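Local coordinates for rhizavidin (Rhizobium etli, PDB 3EW2), which binds biotin as a dimeric member of the avidin family, holding the vitamin in a pocket at one end of an eight-stranded antiparallel barrel, at residues B[97-102]-B[118-123]; B[18-23]-B[122-127]; B[23-28]-B[39-44]. All blocks are in the same frame, centred on the assembly; numbering follows the deposited sequence.

Contact 1 of 3, residues B[97-102]-B[118-123]; sequences EIVTSW and QDTFQY. With BTN (biotin), chain I.
The backbone carbonyl of Asp119 is gripped twice by Thr100: its hydroxyl gives the short bond, OG1 to Asp119 O at 2.8 Å, and its amide N adds a bent, weak one to the same oxygen. Thr100 can do both because OG1 sits between its own N and carbonyl carbon (chi1 82°), turned back over the neighbouring strand. Its methyl, beside the backbone N, meets the edge of the Phe121 ring in plane, Thr100 CG2 lying 3.9 Å from Phe121 CD1. Ile98 and Phe121 share the same side of the sheet and continue this apolar layer inside the barrel, with Trp19 and Tyr41 close by. On the other side Val99 CG2 lies alongside Thr120 CG2.

Toward the ligand, the Trp102 indole crosses the carboxylate of Asp119 at 50° between planes. Its NE1 is divided between two weak bonds, 3.0 Å to Asp119 OD1 and 3.1 Å to Gln118 O, the latter arriving at the ring edge. One indole face is laid against biotin, whose C6 stands 3.3 Å above the ring centre. Asp119 OD2 takes the ureido N1 of biotin at 2.7 Å in an almost straight bond (175°), and also accepts from Trp85, while OD1 receives Gln22 NE2. Held from so many sides, the carboxylate has little liberty to rotate. Two adjacent antiparallel strands of the hairpin thus contribute an aspartate for a ureido N-H and a tryptophan wall for the bicyclic rings, the arrangement of an avidin-type biotin pocket.

Contact 2 of 3, residues B[18-23]-B[122-127]; sequences SWQNQS and QYVPTT. With BTN (biotin), chain I.
Trp19 and Tyr123 meet because their first torsions differ: Trp19 CG lies beside its backbone N (chi1 -56°), which swings the indole over the neighbouring strand, while Tyr123 CG is anti to its N (chi1 174°), carrying the phenol past the indole. Tyr123 CB comes down over the face of the indole's six-membered ring, a CH-pi contact with CB 3.5 Å from Trp19 CZ3. The phenol follows with its edge toward that face, a T-shaped pair with centroids 5.4 Å apart and planes at 60°. Trp19 NE1 is bonded to Ser17 OG, and the indole also packs on Met27, Ile98 and Phe121. An alanine in place of Trp19 is likely to leave Tyr123 without the surface its CB and ring edge rest on, and to open a gap beside Met27 and Ile98.

The backbones pair antiparallel around this aromatic contact. Gln20 and Gln122 exchange two N-H...O bonds, each 2.9 Å between N and O, and Val124 N bonds to Ser18 O. A water bridges the two backbones there, accepting from Ser18 N and donating to Val124 O. On the outer side of the sheet the extended Gln20 chain brings NE2 to within 3.8 Å of Val124 CG2.

Beyond Gln20 the chain turns toward biotin. Asn21 OD1 accepts the amide of Ser23 in an Asx turn, at 3.0 Å from Ser23 N, as well as that of Ser25. With its oxygen engaged in this way, the amide is fixed in rotation and ND2 is directed to biotin O3, at 3.1 Å in a nearly straight bond. The chemistry is therefore split: aromatic packing and main-chain bonds join the first and last strands, while an asparagine amide lends its N-H to the ureido oxygen.

Contact 3 of 3, residues B[23-28]-B[39-44]; sequences SGSTMI and GQYVNR. With BTN (biotin), chain I.
The Tyr41 ring has Thr26 O over one face, offset toward the rim, and biotin O3 in plane at its edge; the ring also stacks on Trp85, and Met27 CB approaches obliquely, 3.7 Å from Tyr41 CD1. Met27 SD lies farther along, 5.3 Å from the ring centroid and oblique to it, a Met-aromatic contact. The other flat group, the Arg44 guanidinium, has Val42 CB over one face near the rim and Gly24 O at its edge. Arg44 NH1 is hydrogen-bonded to Gly24 O, nearly in line with the C=O, but the modelled 2.5 Å is shorter than expected and the exact distance doubtful. Thr26 CG2 lies beside NH2 at 3.5 Å. The Arg44 chain, extended from CG to NE, runs back along the opposing segment to bring its head there.

This is the open end of a beta hairpin in the avidin barrel, where strands 26-31 and 36-42 give way to loops beside the biotin site. Thr26 and Val42 form one hydrogen-bonded pair, Ile28 and Gln40 another.

Two hydroxyls converge on the ureido oxygen: Ser25 OG and Tyr41 OH each donate to biotin O3 at 2.6 Å. With Asn21 ND2 this makes three donors, a setting that would probably polarise the ureido carbonyl. Ser25 OG is itself fixed by the amide of Arg44, 2.8 Å from Arg44 N, so the backbone across the hairpin orients a first-shell donor. Asn43 OD1 takes biotin N2 in a nearly straight bond (168°) and also accepts from the amide of Ala45, while its ND2 is held by Thr48. Gly24, with a positive phi of 93°, turns the chain where a CB would be jammed against the preceding carbonyl.

In the fold
All three contacts belong to one closed antiparallel barrel. Contact 3 joins the second and third strands, contact 1 the last two, and contact 2 seals the barrel by pairing the first strand with the last. Along the chain contact 3 is nested inside the long loop closed by contact 2 and is complete before contact 1 opens. Their centres lie about 9 to 12 Å apart. Contacts 1 and 2 share Gln122 and Tyr123, contacts 2 and 3 share Ser23, and Phe121 CZ approaches Tyr41 OH to 3.3 Å between contacts 1 and 3. Each reaches the same biotin, so residues distant in sequence jointly surround its ureido group.

Contact 1 of 3, residues B[97-102]-B[118-123]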
loop_
_atom_site.group_PDB
_atom_site.type_symbol
_atom_site.label_atom_id
_atom_site.label_comp_id
_atom_site.label_asym_id
_atom_site.label_seq_id
_atom_site.Cartn_x
_atom_site.Cartn_y
_atom_site.Cartn_z
ATOM N N GLU B 97 11.412 14.443 -2.256
ATOM C CA GLU B 97 11.225 13.283 -1.408
ATOM C C GLU B 97 9.769 12.809 -1.407
ATOM O O GLU B 97 8.876 13.494 -1.910
ATOM C CB GLU B 97 11.647 13.594 -0.000
ATOM C CG GLU B 97 10.935 14.734 0.588
ATOM C CD GLU B 97 11.839 15.479 1.531
ATOM O OE1 GLU B 97 11.388 15.788 2.671
ATOM O OE2 GLU B 97 13.015 15.714 1.109
ATOM N N ILE B 98 9.568 11.636 -0.820
ATOM C CA ILE B 98 8.255 11.064 -0.628
ATOM C C ILE B 98 7.982 10.933 0.852
ATOM O O ILE B 98 8.598 10.108 1.544
ATOM C CB ILE B 98 8.102 9.670 -1.363
ATOM C CG1 ILE B 98 8.333 9.798 -2.856
ATOM C CG2 ILE B 98 6.716 9.033 -1.139
ATOM C CD1 ILE B 98 8.447 8.397 -3.524
ATOM N N VAL B 99 7.045 11.731 1.338
ATOM C CA VAL B 99 6.615 11.646 2.743
ATOM C C VAL B 99 5.511 10.546 2.938
ATOM O O VAL B 99 4.541 10.485 2.176
ATOM C CB VAL B 99 6.134 13.046 3.225
ATOM C CG1 VAL B 99 5.659 13.021 4.720
ATOM C CG2 VAL B 99 7.211 14.168 2.906
ATOM N N THR B 100 5.685 9.651 3.910
ATOM C CA THR B 100 4.801 8.499 4.020
ATOM C C THR B 100 4.443 8.153 5.460
ATOM O O THR B 100 5.263 8.292 6.361
ATOM C CB THR B 100 5.422 7.196 3.373
ATOM O OG1 THR B 100 6.330 6.565 4.288
ATOM C CG2 THR B 100 6.106 7.425 2.025
ATOM N N SER B 101 3.225 7.676 5.684
ATOM C CA SER B 101 2.950 6.914 6.895
ATOM C C SER B 101 2.834 5.532 6.377
ATOM O O SER B 101 2.513 5.386 5.203
ATOM C CB SER B 101 1.630 7.321 7.565
ATOM O OG SER B 101 1.649 8.697 7.859
ATOM N N TRP B 102 3.095 4.541 7.241
ATOM C CA TRP B 102 3.129 3.122 6.914
ATOM C C TRP B 102 2.545 2.270 8.040
ATOM O O TRP B 102 2.510 2.704 9.188
ATOM C CB TRP B 102 4.556 2.618 6.616
ATOM C CG TRP B 102 5.671 2.863 7.653
ATOM C CD1 TRP B 102 6.665 3.838 7.582
ATOM C CD2 TRP B 102 5.952 2.091 8.857
ATOM N NE1 TRP B 102 7.518 3.716 8.690
ATOM C CE2 TRP B 102 7.104 2.655 9.469
ATOM C CE3 TRP B 102 5.346 0.984 9.467
ATOM C CZ2 TRP B 102 7.649 2.146 10.669
ATOM C CZ3 TRP B 102 5.871 0.486 10.663
ATOM C CH2 TRP B 102 7.023 1.068 11.254
ATOM N N GLN B 118 6.387 6.225 10.372
ATOM C CA GLN B 118 6.600 7.199 9.257
ATOM C C GLN B 118 7.976 6.982 8.618
ATOM O O GLN B 118 8.867 6.490 9.296
ATOM C CB GLN B 118 6.528 8.651 9.724
ATOM C CG GLN B 118 5.495 9.015 10.767
ATOM C CD GLN B 118 5.520 10.535 11.084
ATOM O OE1 GLN B 118 4.713 11.301 10.541
ATOM N NE2 GLN B 118 6.487 10.969 11.925
ATOM N N ASP B 119 8.127 7.294 7.323
ATOM C CA ASP B 119 9.365 7.079 6.549
ATOM C C ASP B 119 9.332 8.209 5.520
ATOM O O ASP B 119 8.280 8.444 4.893
ATOM C CB ASP B 119 9.356 5.774 5.723
ATOM C CG ASP B 119 9.803 4.522 6.499
ATOM O OD1 ASP B 119 10.192 4.573 7.691
ATOM O OD2 ASP B 119 9.720 3.429 5.897
ATOM N N THR B 120 10.437 8.928 5.365
ATOM C CA THR B 120 10.581 9.916 4.287
ATOM C C THR B 120 11.722 9.404 3.410
ATOM O O THR B 120 12.790 9.082 3.934
ATOM C CB THR B 120 10.879 11.324 4.838
ATOM O OG1 THR B 120 9.937 11.610 5.869
ATOM C CG2 THR B 120 10.743 12.386 3.759
ATOM N N PHE B 121 11.432 9.261 2.115
ATOM C CA PHE B 121 12.295 8.687 1.124
ATOM C C PHE B 121 12.805 9.874 0.368
ATOM O O PHE B 121 12.010 10.764 0.033
ATOM C CB PHE B 121 11.530 7.766 0.140
ATOM C CG PHE B 121 11.092 6.477 0.746
ATOM C CD1 PHE B 121 9.826 6.366 1.361
ATOM C CD2 PHE B 121 11.947 5.369 0.730
ATOM C CE1 PHE B 121 9.435 5.158 1.964
ATOM C CE2 PHE B 121 11.572 4.171 1.343
ATOM C CZ PHE B 121 10.313 4.055 1.970
ATOM N N GLN B 122 14.123 9.891 0.137
ATOM C CA GLN B 122 14.794 10.918 -0.635
ATOM C C GLN B 122 15.121 10.285 -1.956
ATOM O O GLN B 122 15.599 9.151 -1.996
ATOM C CB GLN B 122 16.154 11.343 -0.005
ATOM C CG GLN B 122 16.118 12.110 1.299
ATOM C CD GLN B 122 15.287 13.359 1.268
ATOM O OE1 GLN B 122 15.238 14.091 0.257
ATOM N NE2 GLN B 122 14.634 13.638 2.390
ATOM N N TYR B 123 14.865 11.021 -3.030
ATOM C CA TYR B 123 15.370 10.635 -4.321
ATOM C C TYR B 123 16.912 10.563 -4.338
ATOM O O TYR B 123 17.601 11.394 -3.756
ATOM C CB TYR B 123 14.837 11.579 -5.382
ATOM C CG TYR B 123 15.429 11.333 -6.726
ATOM C CD1 TYR B 123 15.189 10.136 -7.407
ATOM C CD2 TYR B 123 16.262 12.284 -7.310
ATOM C CE1 TYR B 123 15.761 9.899 -8.645
ATOM C CE2 TYR B 123 16.846 12.061 -8.554
ATOM C CZ TYR B 123 16.589 10.873 -9.214
ATOM O OH TYR B 123 17.178 10.660 -10.431
HETATM C C11 BTN I . 9.600 -7.263 9.342
HETATM O O11 BTN I . 10.396 -6.851 10.213
HETATM O O12 BTN I . 8.621 -7.955 9.694
HETATM C C10 BTN I . 9.819 -6.929 7.886
HETATM C C9 BTN I . 10.703 -5.692 7.775
HETATM C C8 BTN I . 10.038 -4.486 8.427
HETATM C C7 BTN I . 10.499 -3.188 7.773
HETATM C C2 BTN I . 9.680 -2.004 8.272
HETATM S S1 BTN I . 8.402 -1.731 7.232
HETATM C C6 BTN I . 8.364 0.029 7.655
HETATM C C5 BTN I . 9.738 0.489 8.108
HETATM N N1 BTN I . 10.454 1.067 6.986
HETATM C C3 BTN I . 11.490 0.321 6.627
HETATM O O3 BTN I . 12.363 0.620 5.560
HETATM N N2 BTN I . 11.589 -0.744 7.410
HETATM C C4 BTN I . 10.552 -0.761 8.424
#

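Contact 2 of 3, residues B[18-23]-B[122-127]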
loop_
_atom_site.group_PDB
_atom_site.type_symbol
_atom_site.label_atom_id
_atom_site.label_comp_id
_atom_site.label_asym_id
_atom_site.label_seq_id
_atom_site.Cartn_x
_atom_site.Cartn_y
_atom_site.Cartn_z
ATOM N N SER B 18 15.658 5.459 -7.859
ATOM C CA SER B 18 15.938 4.990 -6.487
ATOM C C SER B 18 15.639 6.019 -5.394
ATOM O O SER B 18 15.654 7.222 -5.670
ATOM C CB SER B 18 17.373 4.563 -6.393
ATOM O OG SER B 18 17.648 3.724 -7.461
ATOM N N TRP B 19 15.370 5.523 -4.173
ATOM C CA TRP B 19 14.787 6.297 -3.041
ATOM C C TRP B 19 15.209 5.684 -1.753
ATOM O O TRP B 19 14.972 4.487 -1.595
ATOM C CB TRP B 19 13.250 6.235 -3.050
ATOM C CG TRP B 19 12.692 6.696 -4.343
ATOM C CD1 TRP B 19 12.558 5.974 -5.496
ATOM C CD2 TRP B 19 12.225 8.015 -4.624
ATOM N NE1 TRP B 19 12.029 6.792 -6.483
ATOM C CE2 TRP B 19 11.824 8.043 -5.970
ATOM C CE3 TRP B 19 12.151 9.186 -3.875
ATOM C CZ2 TRP B 19 11.303 9.197 -6.580
ATOM C CZ3 TRP B 19 11.650 10.351 -4.487
ATOM C CH2 TRP B 19 11.238 10.334 -5.824
ATOM N N GLN B 20 15.781 6.467 -0.818
ATOM C CA GLN B 20 16.224 5.935 0.517
ATOM C C GLN B 20 15.563 6.636 1.690
ATOM O O GLN B 20 15.378 7.841 1.692
ATOM C CB GLN B 20 17.741 6.128 0.760
ATOM C CG GLN B 20 18.717 5.265 -0.012
ATOM C CD GLN B 20 20.186 5.494 0.481
ATOM O OE1 GLN B 20 20.789 4.598 1.087
ATOM N NE2 GLN B 20 20.739 6.708 0.232
ATOM N N ASN B 21 15.256 5.891 2.735
ATOM C CA ASN B 21 14.666 6.547 3.872
ATOM C C ASN B 21 15.699 6.727 5.021
ATOM O O ASN B 21 16.834 6.223 4.954
ATOM C CB ASN B 21 13.346 5.865 4.288
ATOM C CG ASN B 21 13.553 4.484 4.842
ATOM O OD1 ASN B 21 14.642 4.143 5.331
ATOM N ND2 ASN B 21 12.521 3.655 4.755
ATOM N N GLN B 22 15.282 7.443 6.053
ATOM C CA GLN B 22 16.109 7.796 7.201
ATOM C C GLN B 22 16.566 6.576 8.003
ATOM O O GLN B 22 17.497 6.708 8.832
ATOM C CB GLN B 22 15.345 8.796 8.096
ATOM C CG GLN B 22 14.104 8.251 8.868
ATOM C CD GLN B 22 13.044 7.510 7.997
ATOM O OE1 GLN B 22 12.599 8.022 6.971
ATOM N NE2 GLN B 22 12.638 6.293 8.438
ATOM N N SER B 23 15.939 5.400 7.782
ATOM C CA SER B 23 16.393 4.160 8.468
ATOM C C SER B 23 17.388 3.381 7.601
ATOM O O SER B 23 17.794 2.258 7.978
ATOM C CB SER B 23 15.214 3.224 8.820
ATOM O OG SER B 23 14.218 3.851 9.645
ATOM N N GLN B 122 14.123 9.891 0.137
ATOM C CA GLN B 122 14.794 10.918 -0.635
ATOM C C GLN B 122 15.121 10.285 -1.956
ATOM O O GLN B 122 15.599 9.151 -1.996
ATOM C CB GLN B 122 16.154 11.343 -0.005
ATOM C CG GLN B 122 16.118 12.110 1.299
ATOM C CD GLN B 122 15.287 13.359 1.268
ATOM O OE1 GLN B 122 15.238 14.091 0.257
ATOM N NE2 GLN B 122 14.634 13.638 2.390
ATOM N N TYR B 123 14.865 11.021 -3.030
ATOM C CA TYR B 123 15.370 10.635 -4.321
ATOM C C TYR B 123 16.912 10.563 -4.338
ATOM O O TYR B 123 17.601 11.394 -3.756
ATOM C CB TYR B 123 14.837 11.579 -5.382
ATOM C CG TYR B 123 15.429 11.333 -6.726
ATOM C CD1 TYR B 123 15.189 10.136 -7.407
ATOM C CD2 TYR B 123 16.262 12.284 -7.310
ATOM C CE1 TYR B 123 15.761 9.899 -8.645
ATOM C CE2 TYR B 123 16.846 12.061 -8.554
ATOM C CZ TYR B 123 16.589 10.873 -9.214
ATOM O OH TYR B 123 17.178 10.660 -10.431
ATOM N N VAL B 124 17.435 9.527 -4.960
ATOM C CA VAL B 124 18.843 9.347 -5.086
ATOM C C VAL B 124 19.193 9.262 -6.578
ATOM O O VAL B 124 18.684 8.402 -7.284
ATOM C CB VAL B 124 19.246 8.070 -4.390
ATOM C CG1 VAL B 124 20.554 7.569 -4.951
ATOM C CG2 VAL B 124 19.333 8.310 -2.926
ATOM N N PRO B 125 20.029 10.180 -7.084
ATOM C CA PRO B 125 20.359 10.014 -8.510
ATOM C C PRO B 125 21.294 8.833 -8.736
ATOM O O PRO B 125 22.006 8.402 -7.803
ATOM C CB PRO B 125 21.047 11.338 -8.862
ATOM C CG PRO B 125 20.642 12.307 -7.736
ATOM C CD PRO B 125 20.639 11.395 -6.523
ATOM N N THR B 126 21.294 8.291 -9.943
ATOM C CA THR B 126 22.238 7.217 -10.249
ATOM C C THR B 126 23.675 7.733 -10.092
ATOM O O THR B 126 23.993 8.842 -10.513
ATOM C CB THR B 126 21.995 6.623 -11.663
ATOM O OG1 THR B 126 20.576 6.454 -11.873
ATOM C CG2 THR B 126 22.701 5.301 -11.804
ATOM N N THR B 127 24.512 6.910 -9.462
ATOM C CA THR B 127 25.911 7.225 -9.234
ATOM C C THR B 127 26.817 6.286 -10.049
ATOM O O THR B 127 26.421 5.155 -10.370
ATOM C CB THR B 127 26.276 7.144 -7.709
ATOM O OG1 THR B 127 26.094 5.802 -7.210
ATOM C CG2 THR B 127 25.403 8.099 -6.890
HETATM C C11 BTN I . 9.600 -7.263 9.342
HETATM O O11 BTN I . 10.396 -6.851 10.213
HETATM O O12 BTN I . 8.621 -7.955 9.694
HETATM C C10 BTN I . 9.819 -6.929 7.886
HETATM C C9 BTN I . 10.703 -5.692 7.775
HETATM C C8 BTN I . 10.038 -4.486 8.427
HETATM C C7 BTN I . 10.499 -3.188 7.773
HETATM C C2 BTN I . 9.680 -2.004 8.272
HETATM S S1 BTN I . 8.402 -1.731 7.232
HETATM C C6 BTN I . 8.364 0.029 7.655
HETATM C C5 BTN I . 9.738 0.489 8.108
HETATM N N1 BTN I . 10.454 1.067 6.986
HETATM C C3 BTN I . 11.490 0.321 6.627
HETATM O O3 BTN I . 12.363 0.620 5.560
HETATM N N2 BTN I . 11.589 -0.744 7.410
HETATM C C4 BTN I . 10.552 -0.761 8.424
HETATM O O HOH W 1 17.795 6.693 -8.884
#

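Contact 3 of 3, residues B[23-28]-B[39-44]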
loop_
_atom_site.group_PDB
_atom_site.type_symbol
_atom_site.label_atom_id
_atom_site.label_comp_id
_atom_site.label_asym_id
_atom_site.label_seq_id
_atom_site.Cartn_x
_atom_site.Cartn_y
_atom_site.Cartn_z
ATOM N N SER B 23 15.939 5.400 7.782
ATOM C CA SER B 23 16.393 4.160 8.468
ATOM C C SER B 23 17.388 3.381 7.601
ATOM O O SER B 23 17.794 2.258 7.978
ATOM C CB SER B 23 15.214 3.224 8.820
ATOM O OG SER B 23 14.218 3.851 9.645
ATOM N N GLY B 24 17.708 3.936 6.427
ATOM C CA GLY B 24 18.713 3.340 5.513
ATOM C C GLY B 24 18.162 2.390 4.426
ATOM O O GLY B 24 18.924 1.786 3.617
ATOM N N SER B 25 16.833 2.219 4.421
ATOM C CA SER B 25 16.176 1.346 3.423
ATOM C C SER B 25 16.127 1.997 2.070
ATOM O O SER B 25 16.005 3.206 1.966
ATOM C CB SER B 25 14.787 1.028 3.881
ATOM O OG SER B 25 14.902 0.217 5.035
ATOM N N THR B 26 16.293 1.190 1.025
ATOM C CA THR B 26 16.221 1.695 -0.349
ATOM C C THR B 26 15.144 0.935 -1.134
ATOM O O THR B 26 14.875 -0.252 -0.893
ATOM C CB THR B 26 17.623 1.611 -1.091
ATOM O OG1 THR B 26 17.549 2.261 -2.389
ATOM C CG2 THR B 26 18.028 0.183 -1.322
ATOM N N MET B 27 14.524 1.631 -2.074
ATOM C CA MET B 27 13.686 0.982 -3.029
ATOM C C MET B 27 14.047 1.463 -4.421
ATOM O O MET B 27 14.405 2.649 -4.623
ATOM C CB MET B 27 12.188 1.197 -2.710
ATOM C CG MET B 27 11.627 2.647 -2.821
ATOM S SD MET B 27 9.879 2.791 -2.262
ATOM C CE MET B 27 9.562 4.502 -2.647
ATOM N N ILE B 28 13.981 0.529 -5.367
ATOM C CA ILE B 28 14.043 0.837 -6.759
ATOM C C ILE B 28 12.651 0.606 -7.372
ATOM O O ILE B 28 12.094 -0.504 -7.252
ATOM C CB ILE B 28 15.112 -0.018 -7.498
ATOM C CG1 ILE B 28 16.450 0.048 -6.745
ATOM C CG2 ILE B 28 15.289 0.525 -8.942
ATOM C CD1 ILE B 28 17.576 -0.756 -7.444
ATOM N N GLY B 39 8.609 -2.614 -8.130
ATOM C CA GLY B 39 9.967 -2.439 -7.727
ATOM C C GLY B 39 10.427 -3.466 -6.747
ATOM O O GLY B 39 9.795 -4.526 -6.582
ATOM N N GLN B 40 11.534 -3.108 -6.102
ATOM C CA GLN B 40 12.278 -3.944 -5.170
ATOM C C GLN B 40 12.639 -3.122 -3.940
ATOM O O GLN B 40 13.005 -1.957 -4.061
ATOM C CB GLN B 40 13.564 -4.430 -5.835
ATOM C CG GLN B 40 13.325 -5.303 -7.048
ATOM C CD GLN B 40 12.696 -6.645 -6.688
ATOM O OE1 GLN B 40 12.924 -7.190 -5.609
ATOM N NE2 GLN B 40 11.901 -7.183 -7.611
ATOM N N TYR B 41 12.514 -3.718 -2.771
ATOM C CA TYR B 41 12.570 -2.970 -1.543
ATOM C C TYR B 41 13.631 -3.669 -0.706
ATOM O O TYR B 41 13.505 -4.882 -0.484
ATOM C CB TYR B 41 11.214 -2.942 -0.777
ATOM C CG TYR B 41 11.187 -1.865 0.307
ATOM C CD1 TYR B 41 10.571 -0.634 0.086
ATOM C CD2 TYR B 41 11.857 -2.057 1.534
ATOM C CE1 TYR B 41 10.582 0.344 1.053
ATOM C CE2 TYR B 41 11.873 -1.073 2.515
ATOM C CZ TYR B 41 11.241 0.123 2.269
ATOM O OH TYR B 41 11.263 1.121 3.248
ATOM N N VAL B 42 14.706 -2.938 -0.353
ATOM C CA VAL B 42 15.725 -3.471 0.540
ATOM C C VAL B 42 15.577 -2.766 1.864
ATOM O O VAL B 42 15.825 -1.572 1.962
ATOM C CB VAL B 42 17.177 -3.343 0.049
ATOM C CG1 VAL B 42 18.121 -3.935 1.151
ATOM C CG2 VAL B 42 17.356 -4.097 -1.249
ATOM N N ASN B 43 15.132 -3.531 2.855
ATOM C CA ASN B 43 14.920 -3.025 4.186
ATOM C C ASN B 43 16.277 -3.061 4.916
ATOM O O ASN B 43 17.006 -4.087 4.857
ATOM C CB ASN B 43 13.920 -3.935 4.930
ATOM C CG ASN B 43 13.973 -3.738 6.432
ATOM O OD1 ASN B 43 13.971 -2.606 6.899
ATOM N ND2 ASN B 43 13.987 -4.829 7.193
ATOM N N ARG B 44 16.569 -1.983 5.644
ATOM C CA ARG B 44 17.755 -1.909 6.474
ATOM C C ARG B 44 17.449 -1.293 7.835
ATOM O O ARG B 44 18.391 -0.883 8.525
ATOM C CB ARG B 44 18.878 -1.108 5.763
ATOM C CG ARG B 44 19.349 -1.777 4.508
ATOM C CD ARG B 44 20.617 -1.235 4.036
ATOM N NE ARG B 44 20.838 -1.560 2.638
ATOM C CZ ARG B 44 20.570 -0.743 1.610
ATOM N NH1 ARG B 44 20.071 0.477 1.791
ATOM N NH2 ARG B 44 20.831 -1.148 0.375
HETATM C C11 BTN I . 9.600 -7.263 9.342
HETATM O O11 BTN I . 10.396 -6.851 10.213
HETATM O O12 BTN I . 8.621 -7.955 9.694
HETATM C C10 BTN I . 9.819 -6.929 7.886
HETATM C C9 BTN I . 10.703 -5.692 7.775
HETATM C C8 BTN I . 10.038 -4.486 8.427
HETATM C C7 BTN I . 10.499 -3.188 7.773
HETATM C C2 BTN I . 9.680 -2.004 8.272
HETATM S S1 BTN I . 8.402 -1.731 7.232
HETATM C C6 BTN I . 8.364 0.029 7.655
HETATM C C5 BTN I . 9.738 0.489 8.108
HETATM N N1 BTN I . 10.454 1.067 6.986
HETATM C C3 BTN I . 11.490 0.321 6.627
HETATM O O3 BTN I . 12.363 0.620 5.560
HETATM N N2 BTN I . 11.589 -0.744 7.410
HETATM C C4 BTN I . 10.552 -0.761 8.424
#